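Side-chain contact in DNA endonuclease I-CvuI (Chlorella vulgaris, PDB 5A77), which cleaves DNA as a LAGLIDADG homing endonuclease and probably acts in intron homing: residues B[10-15]-B[91-96]. Residues are numbered along the deposited sequence; the frame is centred on the assembly and turned at random.
Sequences LKFAWL and LEKLLP
One face of the Phe12 ring is covered by the aliphatic chain of Lys93, whose CG sits 4.0 Å from the ring centroid and 20° off the ring normal, a CH-pi contact displaced toward CZ. The next methylene carries the contact on to the rim, with Lys93 CD 3.8 Å from Phe12 CZ. The lysine chain crosses the ring at a slant and, extended beyond CG, takes its ammonium group away to a weak hydrogen bond with Leu64 O, at the end of helix 55-64. Ile63 of that helix and Tyr97 also touch Phe12. The contact joins helix 6-22, which carries the LAGLIDADG motif and packs against the second subunit, to the last turn of helix 84-94. Trp14 NE1, for example, is hydrogen-bonded to Asp20 OD2 of the second subunit. Phe12 and Leu94 come closest in the backbone, their CA atoms 5.9 Å apart. With CG anti to its carbonyl carbon (chi1 -60°), Leu94 brings CD2 to 3.4 Å from Phe12 O, and the same methyl meets Leu15 CG at 4.2 Å. An alanine in place of Phe12 would be likely to strip the Lys93 methylenes of their aromatic cover and open a gap beside Ile63. Further in, Leu15 continues the apolar layer onto Ile60 and Leu64.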
ATOM      1  N   LEU B  10     -12.688   5.097 -11.100  1.00 54.23           N
ATOM      2  CA  LEU B  10     -12.097   3.802 -10.787  1.00 51.50           C
ATOM      3  C   LEU B  10     -10.600   3.891 -10.587  1.00 52.42           C
ATOM      4  O   LEU B  10     -10.049   3.163  -9.761  1.00 50.95           O
ATOM      5  CB  LEU B  10     -12.403   2.785 -11.880  1.00 54.30           C
ATOM      6  CG  LEU B  10     -13.723   2.043 -11.772  1.00 53.65           C
ATOM      7  CD1 LEU B  10     -13.993   1.244 -13.036  1.00 58.46           C
ATOM      8  CD2 LEU B  10     -13.668   1.110 -10.575  1.00 53.36           C
ATOM      9  N   LYS B  11      -9.940   4.749 -11.369  1.00 49.83           N
ATOM     10  CA  LYS B  11      -8.510   5.003 -11.203  1.00 49.27           C
ATOM     11  C   LYS B  11      -8.216   5.753  -9.894  1.00 51.06           C
ATOM     12  O   LYS B  11      -7.225   5.471  -9.216  1.00 47.45           O
ATOM     13  CB  LYS B  11      -7.954   5.794 -12.398  1.00 53.71           C
ATOM     14  CG  LYS B  11      -7.991   5.040 -13.738  1.00 59.53           C
ATOM     15  CD  LYS B  11      -7.069   3.817 -13.686  1.00 58.99           C
ATOM     16  CE  LYS B  11      -7.065   3.003 -14.975  1.00 60.19           C
ATOM     17  NZ  LYS B  11      -6.438   3.727 -16.113  1.00 64.68           N
ATOM     18  N   PHE B  12      -9.077   6.709  -9.546  1.00 50.71           N
ATOM     19  CA  PHE B  12      -8.911   7.492  -8.324  1.00 48.44           C
ATOM     20  C   PHE B  12      -9.161   6.626  -7.084  1.00 46.75           C
ATOM     21  O   PHE B  12      -8.558   6.841  -6.033  1.00 41.73           O
ATOM     22  CB  PHE B  12      -9.852   8.705  -8.323  1.00 51.88           C
ATOM     23  CG  PHE B  12      -9.497   9.756  -9.346  1.00 47.52           C
ATOM     24  CD1 PHE B  12      -8.174  10.056  -9.623  1.00 48.82           C
ATOM     25  CD2 PHE B  12     -10.491  10.442 -10.030  1.00 48.65           C
ATOM     26  CE1 PHE B  12      -7.844  11.025 -10.575  1.00 50.41           C
ATOM     27  CE2 PHE B  12     -10.171  11.403 -10.984  1.00 52.56           C
ATOM     28  CZ  PHE B  12      -8.845  11.695 -11.256  1.00 47.97           C
ATOM     29  N   ALA B  13     -10.041   5.636  -7.220  1.00 50.36           N
ATOM     30  CA  ALA B  13     -10.318   4.693  -6.135  1.00 47.51           C
ATOM     31  C   ALA B  13      -9.139   3.732  -5.943  1.00 44.01           C
ATOM     32  O   ALA B  13      -8.720   3.468  -4.812  1.00 44.16           O
ATOM     33  CB  ALA B  13     -11.601   3.920  -6.411  1.00 47.12           C
ATOM     34  N   TRP B  14      -8.612   3.216  -7.049  1.00 40.48           N
ATOM     35  CA  TRP B  14      -7.411   2.385  -7.020  1.00 40.48           C
ATOM     36  C   TRP B  14      -6.263   3.159  -6.382  1.00 39.46           C
ATOM     37  O   TRP B  14      -5.587   2.653  -5.491  1.00 38.62           O
ATOM     38  CB  TRP B  14      -7.015   1.920  -8.437  1.00 41.46           C
ATOM     39  CG  TRP B  14      -5.699   1.174  -8.472  1.00 39.64           C
ATOM     40  CD1 TRP B  14      -5.516  -0.174  -8.337  1.00 38.32           C
ATOM     41  CD2 TRP B  14      -4.383   1.744  -8.643  1.00 36.96           C
ATOM     42  NE1 TRP B  14      -4.176  -0.477  -8.406  1.00 38.04           N
ATOM     43  CE2 TRP B  14      -3.471   0.666  -8.595  1.00 35.83           C
ATOM     44  CE3 TRP B  14      -3.908   3.041  -8.834  1.00 41.18           C
ATOM     45  CZ2 TRP B  14      -2.089   0.873  -8.726  1.00 35.78           C
ATOM     46  CZ3 TRP B  14      -2.535   3.234  -8.968  1.00 36.14           C
ATOM     47  CH2 TRP B  14      -1.644   2.152  -8.910  1.00 36.08           C
ATOM     48  N   LEU B  15      -6.050   4.388  -6.844  1.00 41.31           N
ATOM     49  CA  LEU B  15      -4.963   5.222  -6.337  1.00 41.17           C
ATOM     50  C   LEU B  15      -5.175   5.584  -4.871  1.00 38.85           C
ATOM     51  O   LEU B  15      -4.229   5.606  -4.079  1.00 38.31           O
ATOM     52  CB  LEU B  15      -4.818   6.494  -7.172  1.00 39.46           C
ATOM     53  CG  LEU B  15      -3.630   7.334  -6.711  1.00 40.56           C
ATOM     54  CD1 LEU B  15      -2.374   6.473  -6.693  1.00 39.96           C
ATOM     55  CD2 LEU B  15      -3.439   8.569  -7.588  1.00 43.81           C
ATOM     56  N   LEU B  91      -6.003  16.244  -3.770  1.00 41.86           N
ATOM     57  CA  LEU B  91      -6.681  15.727  -2.597  1.00 44.66           C
ATOM     58  C   LEU B  91      -8.189  15.569  -2.804  1.00 47.01           C
ATOM     59  O   LEU B  91      -8.745  14.530  -2.418  1.00 42.32           O
ATOM     60  CB  LEU B  91      -6.377  16.612  -1.392  1.00 41.34           C
ATOM     61  CG  LEU B  91      -4.969  16.259  -0.897  1.00 40.83           C
ATOM     62  CD1 LEU B  91      -4.491  17.160   0.228  1.00 40.66           C
ATOM     63  CD2 LEU B  91      -4.927  14.805  -0.462  1.00 46.33           C
ATOM     64  N   GLU B  92      -8.787  16.537  -3.447  1.00 43.93           N
ATOM     65  CA  GLU B  92     -10.175  16.518  -3.770  1.00 48.00           C
ATOM     66  C   GLU B  92     -10.535  15.388  -4.733  1.00 46.69           C
ATOM     67  O   GLU B  92     -11.679  15.042  -4.890  1.00 48.66           O
ATOM     68  CB  GLU B  92     -10.594  17.885  -4.340  1.00 50.31           C
ATOM     69  CG  GLU B  92      -9.579  19.027  -4.217  1.00 52.68           C
ATOM     70  CD  GLU B  92     -10.207  20.418  -4.229  1.00 58.77           C
ATOM     71  OE1 GLU B  92     -10.593  20.902  -3.157  1.00 55.47           O
ATOM     72  OE2 GLU B  92     -10.306  21.045  -5.299  1.00 61.48           O
ATOM     73  N   LYS B  93      -9.551  14.821  -5.397  1.00 50.34           N
ATOM     74  CA  LYS B  93      -9.731  13.670  -6.277  1.00 44.43           C
ATOM     75  C   LYS B  93      -9.832  12.422  -5.434  1.00 45.46           C
ATOM     76  O   LYS B  93     -10.723  11.604  -5.631  1.00 49.40           O
ATOM     77  CB  LYS B  93      -8.584  13.547  -7.278  1.00 46.40           C
ATOM     78  CG  LYS B  93      -8.796  14.341  -8.542  1.00 47.19           C
ATOM     79  CD  LYS B  93      -7.487  14.593  -9.236  1.00 42.73           C
ATOM     80  CE  LYS B  93      -7.659  15.569 -10.372  1.00 43.40           C
ATOM     81  NZ  LYS B  93      -6.334  16.074 -10.840  1.00 53.26           N
ATOM     82  N   LEU B  94      -8.925  12.304  -4.469  1.00 45.77           N
ATOM     83  CA  LEU B  94      -8.802  11.105  -3.643  1.00 43.82           C
ATOM     84  C   LEU B  94      -9.753  11.091  -2.452  1.00 42.88           C
ATOM     85  O   LEU B  94     -10.284  10.044  -2.086  1.00 40.43           O
ATOM     86  CB  LEU B  94      -7.360  10.967  -3.154  1.00 41.04           C
ATOM     87  CG  LEU B  94      -6.388  10.860  -4.331  1.00 46.19           C
ATOM     88  CD1 LEU B  94      -4.931  10.752  -3.889  1.00 43.31           C
ATOM     89  CD2 LEU B  94      -6.785   9.672  -5.181  1.00 42.92           C
ATOM     90  N   LEU B  95      -9.954  12.269  -1.863  1.00 46.11           N
ATOM     91  CA  LEU B  95     -10.755  12.480  -0.652  1.00 41.70           C
ATOM     92  C   LEU B  95     -11.997  11.597  -0.500  1.00 44.26           C
ATOM     93  O   LEU B  95     -12.179  10.982   0.550  1.00 43.44           O
ATOM     94  CB  LEU B  95     -11.168  13.949  -0.590  1.00 46.09           C
ATOM     95  CG  LEU B  95     -11.214  14.683   0.737  1.00 47.06           C
ATOM     96  CD1 LEU B  95     -10.032  14.299   1.600  1.00 41.85           C
ATOM     97  CD2 LEU B  95     -11.203  16.174   0.427  1.00 49.74           C
ATOM     98  N   PRO B  96     -12.848  11.506  -1.545  1.00 47.18           N
ATOM     99  CA  PRO B  96     -14.012  10.622  -1.396  1.00 45.31           C
ATOM    100  C   PRO B  96     -13.663   9.137  -1.206  1.00 48.34           C
ATOM    101  O   PRO B  96     -14.531   8.362  -0.785  1.00 48.01           O
ATOM    102  CB  PRO B  96     -14.769  10.815  -2.716  1.00 47.67           C
ATOM    103  CG  PRO B  96     -14.299  12.126  -3.245  1.00 51.64           C
ATOM    104  CD  PRO B  96     -12.865  12.203  -2.847  1.00 47.90           C
TER